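Local coordinates for protein oxidoreductase (Methanosarcina mazei, PDB 3KA7) that binds flavin-adenine dinucleotide in a Rossmann-type domain and is probably an oxidoreductase of the flavin-containing amine oxidoreductase family, at residues L13-A17 and L202-I206; T35-N41 and G193-I199; A53-L57 and V310-T314; S81-R87 and H295-T301. One frame throughout, in Å; residues are numbered along the deposited sequence.

Contact 1: residues L13-A17 and L202-I206; sequences LLSAA and LETVI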
# COMPACT_ATOMS: atom_id res chain seq x y z
N LEU A 13 7.38 -8.76 9.81
CA LEU A 13 8.01 -9.97 9.25
C LEU A 13 9.30 -9.66 8.50
O LEU A 13 10.28 -10.39 8.62
CB LEU A 13 7.04 -10.73 8.36
CG LEU A 13 5.82 -11.31 9.09
CD1 LEU A 13 4.84 -11.91 8.08
CD2 LEU A 13 6.23 -12.34 10.12
N LEU A 14 9.30 -8.57 7.71
CA LEU A 14 10.56 -8.08 7.13
C LEU A 14 11.62 -7.84 8.20
O LEU A 14 12.78 -8.23 8.05
CB LEU A 14 10.33 -6.79 6.34
CG LEU A 14 9.50 -6.93 5.06
CD1 LEU A 14 9.24 -5.53 4.50
CD2 LEU A 14 10.22 -7.79 4.03
N SER A 15 11.22 -7.16 9.28
CA SER A 15 12.11 -6.90 10.40
C SER A 15 12.62 -8.18 11.04
O SER A 15 13.82 -8.33 11.29
CB SER A 15 11.39 -6.07 11.46
OG SER A 15 11.07 -4.80 10.93
N ALA A 16 11.70 -9.10 11.30
CA ALA A 16 12.07 -10.36 11.95
C ALA A 16 13.03 -11.17 11.07
O ALA A 16 14.01 -11.76 11.58
CB ALA A 16 10.82 -11.18 12.28
N ALA A 17 12.76 -11.20 9.77
CA ALA A 17 13.62 -11.93 8.83
C ALA A 17 15.03 -11.35 8.83
O ALA A 17 16.01 -12.10 8.96
CB ALA A 17 13.03 -11.93 7.43
N LEU A 202 8.86 -15.23 3.90
CA LEU A 202 9.48 -14.60 5.05
C LEU A 202 9.42 -15.48 6.30
O LEU A 202 10.36 -15.51 7.09
CB LEU A 202 8.80 -13.26 5.34
CG LEU A 202 9.14 -12.17 4.32
CD1 LEU A 202 8.16 -10.99 4.46
CD2 LEU A 202 10.60 -11.70 4.50
N GLU A 203 8.30 -16.17 6.48
CA GLU A 203 8.18 -17.07 7.63
C GLU A 203 9.22 -18.18 7.55
O GLU A 203 9.79 -18.58 8.56
CB GLU A 203 6.78 -17.68 7.70
CG GLU A 203 5.71 -16.67 8.12
CD GLU A 203 4.31 -17.25 8.02
OE1 GLU A 203 4.01 -18.00 7.05
OE2 GLU A 203 3.48 -16.94 8.90
N THR A 204 9.48 -18.66 6.34
CA THR A 204 10.52 -19.67 6.14
C THR A 204 11.91 -19.19 6.58
O THR A 204 12.65 -19.91 7.25
CB THR A 204 10.55 -20.15 4.68
OG1 THR A 204 9.31 -20.81 4.39
CG2 THR A 204 11.69 -21.13 4.44
N VAL A 205 12.26 -17.96 6.20
CA VAL A 205 13.55 -17.37 6.55
C VAL A 205 13.66 -17.15 8.06
O VAL A 205 14.70 -17.41 8.67
CB VAL A 205 13.75 -16.01 5.82
CG1 VAL A 205 14.99 -15.29 6.34
CG2 VAL A 205 13.82 -16.24 4.33
N ILE A 206 12.57 -16.68 8.66
CA ILE A 206 12.57 -16.44 10.09
C ILE A 206 12.83 -17.75 10.82
O ILE A 206 13.68 -17.81 11.71
CB ILE A 206 11.24 -15.79 10.53
CG1 ILE A 206 11.11 -14.41 9.86
CG2 ILE A 206 11.17 -15.69 12.07
CD1 ILE A 206 9.71 -13.78 9.95

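Contact 2: residues T35-N41 and G193-I199; sequences TGGRFTN and GGCKGII. With FAD (flavin-adenine dinucleotide), chain B.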
# COMPACT_ATOMS: atom_id res chain seq x y z
N THR A 35 -0.68 -14.77 10.42
CA THR A 35 0.27 -13.69 10.22
C THR A 35 -0.07 -12.97 8.90
O THR A 35 -0.83 -13.49 8.06
CB THR A 35 1.69 -14.24 10.06
OG1 THR A 35 1.69 -15.19 8.99
CG2 THR A 35 2.16 -14.93 11.37
N GLY A 36 0.50 -11.79 8.72
CA GLY A 36 0.42 -11.14 7.41
C GLY A 36 -0.28 -9.80 7.46
O GLY A 36 -0.10 -8.97 6.57
N GLY A 37 -1.08 -9.57 8.51
CA GLY A 37 -1.80 -8.30 8.63
C GLY A 37 -2.60 -8.03 7.36
O GLY A 37 -3.34 -8.89 6.89
N ARG A 38 -2.46 -6.82 6.82
CA ARG A 38 -3.20 -6.43 5.63
C ARG A 38 -2.53 -6.87 4.32
O ARG A 38 -2.84 -6.35 3.25
CB ARG A 38 -3.46 -4.91 5.64
CG ARG A 38 -4.47 -4.50 6.72
CD ARG A 38 -4.53 -2.97 6.91
NE ARG A 38 -3.35 -2.52 7.63
CZ ARG A 38 -2.63 -1.45 7.29
NH1 ARG A 38 -2.98 -0.71 6.24
NH2 ARG A 38 -1.55 -1.15 7.99
N PHE A 39 -1.62 -7.84 4.42
CA PHE A 39 -0.90 -8.32 3.24
C PHE A 39 -0.84 -9.85 3.21
O PHE A 39 0.25 -10.43 3.11
CB PHE A 39 0.52 -7.76 3.23
CG PHE A 39 1.17 -7.74 1.85
CD1 PHE A 39 0.96 -6.67 0.99
CD2 PHE A 39 2.01 -8.76 1.43
CE1 PHE A 39 1.56 -6.63 -0.26
CE2 PHE A 39 2.61 -8.73 0.18
CZ PHE A 39 2.38 -7.67 -0.67
N THR A 40 -1.98 -10.50 3.31
CA THR A 40 -1.99 -11.95 3.18
C THR A 40 -3.29 -12.40 2.50
O THR A 40 -4.11 -11.57 2.11
CB THR A 40 -1.79 -12.65 4.52
OG1 THR A 40 -1.49 -14.04 4.30
CG2 THR A 40 -3.02 -12.50 5.37
N ASN A 41 -3.47 -13.71 2.35
CA ASN A 41 -4.61 -14.20 1.57
C ASN A 41 -5.81 -14.50 2.46
O ASN A 41 -5.66 -14.78 3.64
CB ASN A 41 -4.24 -15.46 0.78
CG ASN A 41 -3.24 -15.19 -0.33
OD1 ASN A 41 -2.59 -14.14 -0.37
ND2 ASN A 41 -3.12 -16.14 -1.25
N GLY A 193 1.37 -16.98 -5.72
CA GLY A 193 0.66 -17.31 -4.49
C GLY A 193 -0.06 -16.10 -3.91
O GLY A 193 -0.68 -16.18 -2.86
N GLY A 194 0.05 -14.97 -4.60
CA GLY A 194 -0.48 -13.69 -4.08
C GLY A 194 0.30 -13.19 -2.88
O GLY A 194 1.45 -13.60 -2.64
N CYS A 195 -0.31 -12.29 -2.11
CA CYS A 195 0.32 -11.74 -0.92
C CYS A 195 0.92 -12.83 -0.04
O CYS A 195 2.04 -12.70 0.45
CB CYS A 195 -0.68 -10.95 -0.09
SG CYS A 195 -1.21 -9.41 -0.84
N LYS A 196 0.16 -13.89 0.18
CA LYS A 196 0.63 -14.95 1.08
C LYS A 196 1.95 -15.59 0.60
O LYS A 196 2.71 -16.10 1.42
CB LYS A 196 -0.46 -16.01 1.28
CG LYS A 196 -0.14 -16.98 2.42
CD LYS A 196 -1.22 -18.06 2.54
CE LYS A 196 -0.64 -19.32 3.21
NZ LYS A 196 0.02 -18.93 4.48
N GLY A 197 2.22 -15.56 -0.70
CA GLY A 197 3.48 -16.11 -1.20
C GLY A 197 4.66 -15.42 -0.53
O GLY A 197 5.66 -16.06 -0.17
N ILE A 198 4.55 -14.10 -0.37
CA ILE A 198 5.60 -13.31 0.24
C ILE A 198 5.67 -13.57 1.75
O ILE A 198 6.76 -13.74 2.32
CB ILE A 198 5.41 -11.80 -0.07
CG1 ILE A 198 5.67 -11.55 -1.56
CG2 ILE A 198 6.31 -10.93 0.82
CD1 ILE A 198 5.21 -10.20 -2.06
N ILE A 199 4.50 -13.62 2.38
CA ILE A 199 4.38 -13.91 3.81
C ILE A 199 5.01 -15.27 4.12
O ILE A 199 5.84 -15.38 5.03
CB ILE A 199 2.89 -13.87 4.27
CG1 ILE A 199 2.28 -12.49 3.97
CG2 ILE A 199 2.78 -14.15 5.79
CD1 ILE A 199 3.02 -11.36 4.65
PA FAD B . -0.14 -4.39 9.20
O1A FAD B . -0.84 -3.16 9.72
O2A FAD B . -0.74 -5.05 7.98
O5B FAD B . -0.04 -5.48 10.38
C5B FAD B . -0.09 -5.06 11.74
C4B FAD B . -0.24 -6.36 12.53
O4B FAD B . -0.21 -6.12 13.92
C3B FAD B . -1.58 -7.04 12.22
O3B FAD B . -1.37 -8.37 11.78
C2B FAD B . -2.33 -6.99 13.55
O2B FAD B . -3.18 -8.11 13.75
C1B FAD B . -1.20 -6.92 14.56
N9A FAD B . -1.53 -6.27 15.83
C8A FAD B . -2.26 -5.12 16.07
N7A FAD B . -2.25 -4.88 17.41
C5A FAD B . -1.52 -5.86 18.01
C6A FAD B . -1.20 -6.12 19.33
N6A FAD B . -1.53 -5.26 20.28
N1A FAD B . -0.43 -7.23 19.63
C2A FAD B . 0.02 -8.08 18.63
N3A FAD B . -0.30 -7.82 17.32
C4A FAD B . -1.07 -6.73 17.03
N1 FAD B . 0.04 -2.30 -0.82
C2 FAD B . 0.75 -2.64 -1.96
O2 FAD B . 1.99 -2.58 -1.94
N3 FAD B . 0.07 -3.02 -3.10
C4 FAD B . -1.31 -3.06 -3.12
O4 FAD B . -1.92 -3.40 -4.13
C4X FAD B . -2.03 -2.72 -1.99
N5 FAD B . -3.42 -2.74 -2.01
C5X FAD B . -4.12 -2.40 -0.86
C6 FAD B . -5.51 -2.43 -0.86
C7 FAD B . -6.22 -2.11 0.29
C7M FAD B . -7.73 -2.15 0.26
C8 FAD B . -5.53 -1.76 1.44
C8M FAD B . -6.25 -1.40 2.70
C9 FAD B . -4.13 -1.72 1.44
C9A FAD B . -3.43 -2.04 0.29
N10 FAD B . -2.04 -2.00 0.29
C10 FAD B . -1.34 -2.34 -0.84
C1' FAD B . -1.27 -1.53 1.48
C2' FAD B . -0.75 -2.76 2.24
O2' FAD B . -1.80 -3.71 2.38
C3' FAD B . -0.25 -2.31 3.62
O3' FAD B . 0.56 -1.15 3.46
C4' FAD B . 0.56 -3.34 4.39
O4' FAD B . -0.08 -4.61 4.42
C5' FAD B . 0.66 -2.83 5.82
O5' FAD B . 1.64 -3.60 6.47
P FAD B . 2.18 -3.17 7.90
O1P FAD B . 3.64 -3.52 8.00
O2P FAD B . 1.84 -1.73 8.23
O3P FAD B . 1.43 -4.12 8.97

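Contact 3: residues A53-L57 and V310-T314; sequences AFHML and VNEVT. With FAD (flavin-adenine dinucleotide), chain B.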
# COMPACT_ATOMS: atom_id res chain seq x y z
N ALA A 53 -4.09 -5.75 0.56
CA ALA A 53 -3.38 -5.49 -0.69
C ALA A 53 -3.87 -6.33 -1.88
O ALA A 53 -4.28 -7.48 -1.73
CB ALA A 53 -1.88 -5.69 -0.49
N PHE A 54 -3.81 -5.73 -3.07
CA PHE A 54 -4.39 -6.33 -4.26
C PHE A 54 -3.42 -7.34 -4.88
O PHE A 54 -3.31 -7.41 -6.11
CB PHE A 54 -4.72 -5.23 -5.28
CG PHE A 54 -6.01 -4.49 -5.02
CD1 PHE A 54 -6.95 -4.36 -6.04
CD2 PHE A 54 -6.28 -3.90 -3.80
CE1 PHE A 54 -8.14 -3.66 -5.83
CE2 PHE A 54 -7.47 -3.19 -3.60
CZ PHE A 54 -8.39 -3.09 -4.60
N HIS A 55 -2.71 -8.12 -4.06
CA HIS A 55 -1.82 -9.16 -4.61
C HIS A 55 -0.80 -8.60 -5.61
O HIS A 55 -0.45 -9.25 -6.60
CB HIS A 55 -2.64 -10.26 -5.28
CG HIS A 55 -3.40 -11.12 -4.31
ND1 HIS A 55 -4.68 -11.56 -4.55
CD2 HIS A 55 -3.05 -11.61 -3.10
CE1 HIS A 55 -5.09 -12.30 -3.53
NE2 HIS A 55 -4.12 -12.34 -2.64
N MSE A 56 -0.31 -7.39 -5.34
CA MSE A 56 0.53 -6.70 -6.30
C MSE A 56 1.58 -5.85 -5.58
O MSE A 56 1.28 -5.25 -4.54
CB MSE A 56 -0.36 -5.83 -7.20
CG MSE A 56 0.35 -5.15 -8.35
SE MSE A 56 -0.93 -4.29 -9.52
CE MSE A 56 -1.12 -5.76 -10.80
N LEU A 57 2.80 -5.84 -6.12
CA LEU A 57 3.88 -4.97 -5.64
C LEU A 57 4.01 -3.77 -6.58
O LEU A 57 4.08 -3.94 -7.81
CB LEU A 57 5.22 -5.71 -5.61
CG LEU A 57 5.33 -6.96 -4.73
CD1 LEU A 57 6.76 -7.51 -4.72
CD2 LEU A 57 4.86 -6.68 -3.32
N VAL A 310 -8.59 -1.02 -11.50
CA VAL A 310 -8.86 -2.40 -11.20
C VAL A 310 -7.71 -3.27 -11.68
O VAL A 310 -6.97 -2.85 -12.58
CB VAL A 310 -10.25 -2.81 -11.79
CG1 VAL A 310 -10.88 -1.68 -12.61
CG2 VAL A 310 -10.24 -4.14 -12.49
N ASN A 311 -7.51 -4.43 -11.05
CA ASN A 311 -6.55 -5.41 -11.55
C ASN A 311 -7.16 -6.79 -11.65
O ASN A 311 -8.31 -6.99 -11.29
CB ASN A 311 -5.20 -5.40 -10.78
CG ASN A 311 -5.27 -6.02 -9.38
OD1 ASN A 311 -6.31 -6.53 -8.94
ND2 ASN A 311 -4.13 -5.99 -8.68
N GLU A 312 -6.38 -7.73 -12.19
CA GLU A 312 -6.88 -9.07 -12.48
C GLU A 312 -5.70 -10.02 -12.32
O GLU A 312 -5.10 -10.45 -13.31
CB GLU A 312 -7.39 -9.11 -13.92
CG GLU A 312 -8.30 -10.27 -14.23
CD GLU A 312 -9.14 -9.98 -15.46
OE1 GLU A 312 -8.66 -10.23 -16.59
OE2 GLU A 312 -10.28 -9.49 -15.28
N VAL A 313 -5.35 -10.33 -11.09
CA VAL A 313 -4.08 -11.00 -10.85
C VAL A 313 -4.08 -12.46 -11.29
O VAL A 313 -3.02 -13.10 -11.37
CB VAL A 313 -3.64 -10.89 -9.38
CG1 VAL A 313 -3.42 -9.40 -9.01
CG2 VAL A 313 -4.65 -11.55 -8.46
N THR A 314 -5.26 -12.99 -11.57
CA THR A 314 -5.35 -14.36 -12.08
C THR A 314 -4.79 -14.44 -13.50
O THR A 314 -4.55 -15.53 -14.04
CB THR A 314 -6.80 -14.90 -12.02
OG1 THR A 314 -7.71 -13.86 -12.44
CG2 THR A 314 -7.14 -15.29 -10.60
PA FAD B . -0.14 -4.39 9.20
O1A FAD B . -0.84 -3.16 9.72
O2A FAD B . -0.74 -5.05 7.98
O5B FAD B . -0.04 -5.48 10.38
C5B FAD B . -0.09 -5.06 11.74
C4B FAD B . -0.24 -6.36 12.53
O4B FAD B . -0.21 -6.12 13.92
C3B FAD B . -1.58 -7.04 12.22
O3B FAD B . -1.37 -8.37 11.78
C2B FAD B . -2.33 -6.99 13.55
O2B FAD B . -3.18 -8.11 13.75
C1B FAD B . -1.20 -6.92 14.56
N9A FAD B . -1.53 -6.27 15.83
C8A FAD B . -2.26 -5.12 16.07
N7A FAD B . -2.25 -4.88 17.41
C5A FAD B . -1.52 -5.86 18.01
C6A FAD B . -1.20 -6.12 19.33
N6A FAD B . -1.53 -5.26 20.28
N1A FAD B . -0.43 -7.23 19.63
C2A FAD B . 0.02 -8.08 18.63
N3A FAD B . -0.30 -7.82 17.32
C4A FAD B . -1.07 -6.73 17.03
N1 FAD B . 0.04 -2.30 -0.82
C2 FAD B . 0.75 -2.64 -1.96
O2 FAD B . 1.99 -2.58 -1.94
N3 FAD B . 0.07 -3.02 -3.10
C4 FAD B . -1.31 -3.06 -3.12
O4 FAD B . -1.92 -3.40 -4.13
C4X FAD B . -2.03 -2.72 -1.99
N5 FAD B . -3.42 -2.74 -2.01
C5X FAD B . -4.12 -2.40 -0.86
C6 FAD B . -5.51 -2.43 -0.86
C7 FAD B . -6.22 -2.11 0.29
C7M FAD B . -7.73 -2.15 0.26
C8 FAD B . -5.53 -1.76 1.44
C8M FAD B . -6.25 -1.40 2.70
C9 FAD B . -4.13 -1.72 1.44
C9A FAD B . -3.43 -2.04 0.29
N10 FAD B . -2.04 -2.00 0.29
C10 FAD B . -1.34 -2.34 -0.84
C1' FAD B . -1.27 -1.53 1.48
C2' FAD B . -0.75 -2.76 2.24
O2' FAD B . -1.80 -3.71 2.38
C3' FAD B . -0.25 -2.31 3.62
O3' FAD B . 0.56 -1.15 3.46
C4' FAD B . 0.56 -3.34 4.39
O4' FAD B . -0.08 -4.61 4.42
C5' FAD B . 0.66 -2.83 5.82
O5' FAD B . 1.64 -3.60 6.47
P FAD B . 2.18 -3.17 7.90
O1P FAD B . 3.64 -3.52 8.00
O2P FAD B . 1.84 -1.73 8.23
O3P FAD B . 1.43 -4.12 8.97

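Contact 4: residues S81-R87 and H295-T301; sequences SEMTTVR and HTGVLLT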
# COMPACT_ATOMS: atom_id res chain seq x y z
N SER A 81 4.54 -7.14 -14.34
CA SER A 81 3.26 -6.93 -15.01
C SER A 81 3.44 -6.35 -16.41
O SER A 81 4.43 -5.67 -16.69
CB SER A 81 2.39 -5.96 -14.22
OG SER A 81 1.99 -6.46 -12.96
N GLU A 82 2.46 -6.60 -17.26
CA GLU A 82 2.32 -5.88 -18.51
C GLU A 82 2.01 -4.42 -18.19
O GLU A 82 1.55 -4.12 -17.09
CB GLU A 82 1.21 -6.51 -19.34
CG GLU A 82 1.59 -7.93 -19.77
CD GLU A 82 2.99 -8.01 -20.36
OE1 GLU A 82 3.24 -7.40 -21.42
OE2 GLU A 82 3.86 -8.69 -19.75
N MSE A 83 2.30 -3.53 -19.14
CA MSE A 83 2.09 -2.09 -18.93
C MSE A 83 0.64 -1.82 -18.57
O MSE A 83 -0.31 -2.38 -19.14
CB MSE A 83 2.51 -1.26 -20.17
CG MSE A 83 2.33 0.29 -20.05
SE MSE A 83 3.17 1.00 -18.43
CE MSE A 83 5.05 0.61 -18.85
N THR A 84 0.47 -0.95 -17.59
CA THR A 84 -0.83 -0.51 -17.17
C THR A 84 -1.54 0.23 -18.30
O THR A 84 -0.91 0.93 -19.11
CB THR A 84 -0.69 0.38 -15.92
OG1 THR A 84 -0.48 -0.46 -14.78
CG2 THR A 84 -1.94 1.25 -15.72
N THR A 85 -2.85 0.09 -18.35
CA THR A 85 -3.66 0.80 -19.32
C THR A 85 -4.66 1.71 -18.63
O THR A 85 -4.84 1.64 -17.40
CB THR A 85 -4.37 -0.17 -20.27
OG1 THR A 85 -5.23 -1.04 -19.51
CG2 THR A 85 -3.33 -1.03 -21.01
N VAL A 86 -5.30 2.56 -19.42
CA VAL A 86 -6.19 3.58 -18.90
C VAL A 86 -7.43 3.65 -19.78
O VAL A 86 -7.33 3.83 -21.00
CB VAL A 86 -5.52 4.97 -18.91
CG1 VAL A 86 -6.37 5.99 -18.14
CG2 VAL A 86 -4.11 4.89 -18.29
N ARG A 87 -8.59 3.56 -19.14
CA ARG A 87 -9.86 3.60 -19.85
C ARG A 87 -10.39 5.03 -19.96
O ARG A 87 -10.56 5.72 -18.95
CB ARG A 87 -10.88 2.70 -19.14
CG ARG A 87 -12.14 2.47 -19.93
CD ARG A 87 -12.70 1.06 -19.69
NE ARG A 87 -11.81 0.03 -20.21
CZ ARG A 87 -12.03 -1.28 -20.10
NH1 ARG A 87 -13.12 -1.72 -19.48
NH2 ARG A 87 -11.16 -2.14 -20.62
N HIS A 295 -5.08 -8.42 -18.78
CA HIS A 295 -3.62 -8.39 -18.67
C HIS A 295 -3.19 -8.35 -17.21
O HIS A 295 -4.04 -8.26 -16.31
CB HIS A 295 -3.00 -7.22 -19.47
CG HIS A 295 -3.37 -5.86 -18.96
ND1 HIS A 295 -2.86 -5.34 -17.78
CD2 HIS A 295 -4.16 -4.90 -19.48
CE1 HIS A 295 -3.35 -4.13 -17.59
NE2 HIS A 295 -4.14 -3.83 -18.61
N THR A 296 -1.89 -8.41 -16.98
CA THR A 296 -1.36 -8.53 -15.61
C THR A 296 -0.99 -7.21 -14.94
O THR A 296 -0.32 -7.22 -13.90
CB THR A 296 -0.12 -9.40 -15.61
OG1 THR A 296 0.82 -8.84 -16.54
CG2 THR A 296 -0.46 -10.84 -16.01
N GLY A 297 -1.39 -6.10 -15.53
CA GLY A 297 -1.11 -4.78 -14.96
C GLY A 297 -2.37 -4.19 -14.34
O GLY A 297 -3.26 -4.93 -13.91
N VAL A 298 -2.44 -2.87 -14.29
CA VAL A 298 -3.61 -2.20 -13.74
C VAL A 298 -4.40 -1.57 -14.88
O VAL A 298 -3.81 -1.17 -15.88
CB VAL A 298 -3.19 -1.11 -12.73
CG1 VAL A 298 -4.40 -0.34 -12.22
CG2 VAL A 298 -2.39 -1.74 -11.57
N LEU A 299 -5.73 -1.52 -14.74
CA LEU A 299 -6.58 -0.73 -15.61
C LEU A 299 -7.05 0.48 -14.82
O LEU A 299 -7.90 0.35 -13.94
CB LEU A 299 -7.80 -1.54 -16.07
CG LEU A 299 -8.85 -0.84 -16.94
CD1 LEU A 299 -8.25 -0.57 -18.33
CD2 LEU A 299 -10.14 -1.68 -17.06
N LEU A 300 -6.49 1.64 -15.10
CA LEU A 300 -6.95 2.86 -14.45
C LEU A 300 -8.25 3.36 -15.09
O LEU A 300 -8.43 3.26 -16.30
CB LEU A 300 -5.88 3.96 -14.52
CG LEU A 300 -4.63 3.67 -13.69
CD1 LEU A 300 -3.60 4.77 -13.91
CD2 LEU A 300 -4.98 3.51 -12.20
N THR A 301 -9.16 3.88 -14.27
CA THR A 301 -10.48 4.27 -14.77
C THR A 301 -10.85 5.69 -14.33
O THR A 301 -11.61 5.88 -13.38
CB THR A 301 -11.57 3.28 -14.27
OG1 THR A 301 -11.54 3.22 -12.83
CG2 THR A 301 -11.33 1.86 -14.83

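Contact 1: residues L13-A17 and L202-I206
The first helix of the FAD-binding Rossmann-type domain, helix 10-21, packs here against helix 195-208, with Leu13, Leu14, Ala16 and Ala17 meeting Leu202, Val205 and Ile206. The two short helical segments run in the same general direction, their axes 8.9 Å apart at closest approach and inclined by 31°. Small residues allow this spacing: at the Ala17 end the backbones come near enough for CG1 of Ile206 to lie 3.6 Å from the backbone N of Ala17. From there the isoleucine reaches back towards the start of helix 10-21, and its CD1 rests 3.7 Å from CB of Ala16. The same methyl meets CD2 of Leu13 at 3.8 Å, the two side chains crossing at about a right angle. Leu202 works with both branches. Its CG stands anti to the carbonyl carbon (chi1 -72°), and the fork opens onto the first helix: CD1 touches CD2 of Leu14 at 3.8 Å, while CD2 lies 3.8 Å from CB of Ala17. An alanine in place of Leu202 would remove both methyl branches and is likely to open a gap between the two helices, beside Leu14 CD2 and Ala17 CB. Val205 adds a lighter touch through CG1, also on the Ala17 methyl. Around this core, Leu69 of helix 64-71 packs on Leu202, and Ile213 of strand 212-214 packs on Leu13 and Ile206. No hydrogen bond joins the two segments; with every touching residue buried and aliphatic, the pairing rests on shape fit and the exclusion of water.

Contact 2: residues T35-N41 and G193-I199
Asn41 meets the start of helix 195-208 with both ends of its amide: OD1 accepts from Lys196 N at 2.8 Å, the donor standing well above the carbonyl plane, and ND2 donates to Gly193 O at 2.9 Å. A leucine in place of Asn41 would keep the bulk but lose both bonds to the helix start, and would probably leave Lys196 N and Gly193 O without these mates. Next along, the Phe39 ring receives SG of Cys195 over its centre, 3.7 Å from the centroid and 2° off the normal, a sulfur-aromatic contact, while CD1 of Ile198 lies at the ring edge. A chi1 of -157°, with CG trans to the main-chain N, carries the ring over to the helix. Behind these contacts, a type II' turn from Gly36 to Phe39 shapes the loop and offers Arg38 N to FAD O2A at 2.7 Å in a straight bond. The Arg38 guanidinium also holds the phosphate, NH2 reaching O1A at 2.7 Å, and Asp399 pairs with its NH1. CD1 of Ile199 packs on CA of Gly36, and Ile199 also touches Leu13 of helix 10-21. The loop thus lies between the FAD and helix 195-208, leading from strand 25-29 into strand 41-44.

Contact 3: residues A53-L57 and V310-T314
Phe54 O accepts a hydrogen bond from Asn311 ND2 at 3.0 Å, tying the flavin-binding loop 53-57 to strand 307-311 in the mixed sheet. The donor lies in the carbonyl plane on a lone pair, and the oxygen is in turn close to the plane of the asparagine amide, so the bond fixes how that amide is turned. CG of Asn311 sits between its backbone N and carbonyl carbon (chi1 74°), which carries the amide across to the loop. Its other end, OD1, meets the edge of the Phe54 ring at CD1, with ring and amide planes 59° apart. The opposite ring edge faces the isoalloxazine, CD2 lying 3.4 Å from FAD C6. Backbone groups of the same loop read the pyrimidine side of the flavin: Phe54 N donates to FAD O4 at 3.2 Å, and Met56 O takes a weak bond from FAD N3. Asn311 therefore acts in the second shell, holding the backbone of a residue that binds the cofactor directly. Trp161 meets the Phe54 ring edge-to-face. Val313 packs with both methyls, CG1 against Phe54 O and CG2 near the His55 ring, the valine and histidine side chains crossing at about a right angle. Met56, a selenomethionine, comes to Asn311 from the opposite direction, its CE methyl 3.7 Å from ND2.

Contact 4: residues S81-R87 and H295-T301
Thr85 and Val86 pair with Leu299 and Leu300 as neighbouring parallel strands of the mixed sheet, and three backbone hydrogen bonds carry the register. Thr85 N donates to Val298 O, Leu300 N donates to Thr85 O at 2.8 Å, and Arg87 N donates to Leu300 O in a nearly straight bond (175°). Side-chain hydroxyls extend the polar seam ahead of the strands. Thr84 OG1 accepts from Val298 N at 3.1 Å, the threonine lying alongside Val298 and pointing the same way. Farther back, Thr296 is used twice: its OG1 accepts from Glu82 N at 2.9 Å, while its carbonyl O takes the hydroxyl of Ser81 at 2.6 Å. His295 uses both ring nitrogens. At one edge of the ring NE2 shares a hydrogen bond with Thr85 OG1, 3.1 Å away, and at the other ND1 accepts from Gly297 N, which fixes the rotation of the imidazole; Met83 O stands over one face. The side chain enters this site with CG between its backbone N and carbonyl carbon (chi1 65°). Packing contacts lie on both faces of the sheet. Leu299 CD2 lies 3.6 Å above the centre of the Arg87 guanidinium, whose NE makes a salt bridge to Asp103, and on the other face Val86 CG1 rests against Leu300 CB. The pair lies between strand 101-105, next to 85-89, and strand 307-311, next to 298-300, with helix 149-163 packed on the face of Val86 and Leu300 through Trp150, Ser157 and Trp161.

How the contacts relate
Contacts 1 to 3 are buried, whereas contact 4 is only partly so and reaches the surface around Glu82 and Met83. Contacts 1 and 2 share helix 195-208: its later turns pack on helix 10-21 through aliphatic groups alone, while its start meets a cofactor loop through an amide, a sulfur and a ring. Thr35 and Glu203 join the two by a hydrogen bond. Contacts 2 and 3 both touch FAD, one at a phosphate and the ribityl chain and the other at the flavin ring, and meet at Arg38 O with Ala53 N. Contacts 3 and 4 reach the same mixed sheet through adjacent strands 307-311 and 298-300, where contact 4 mixes strand-to-strand backbone bonds with bonds from hydroxyls and an imidazole.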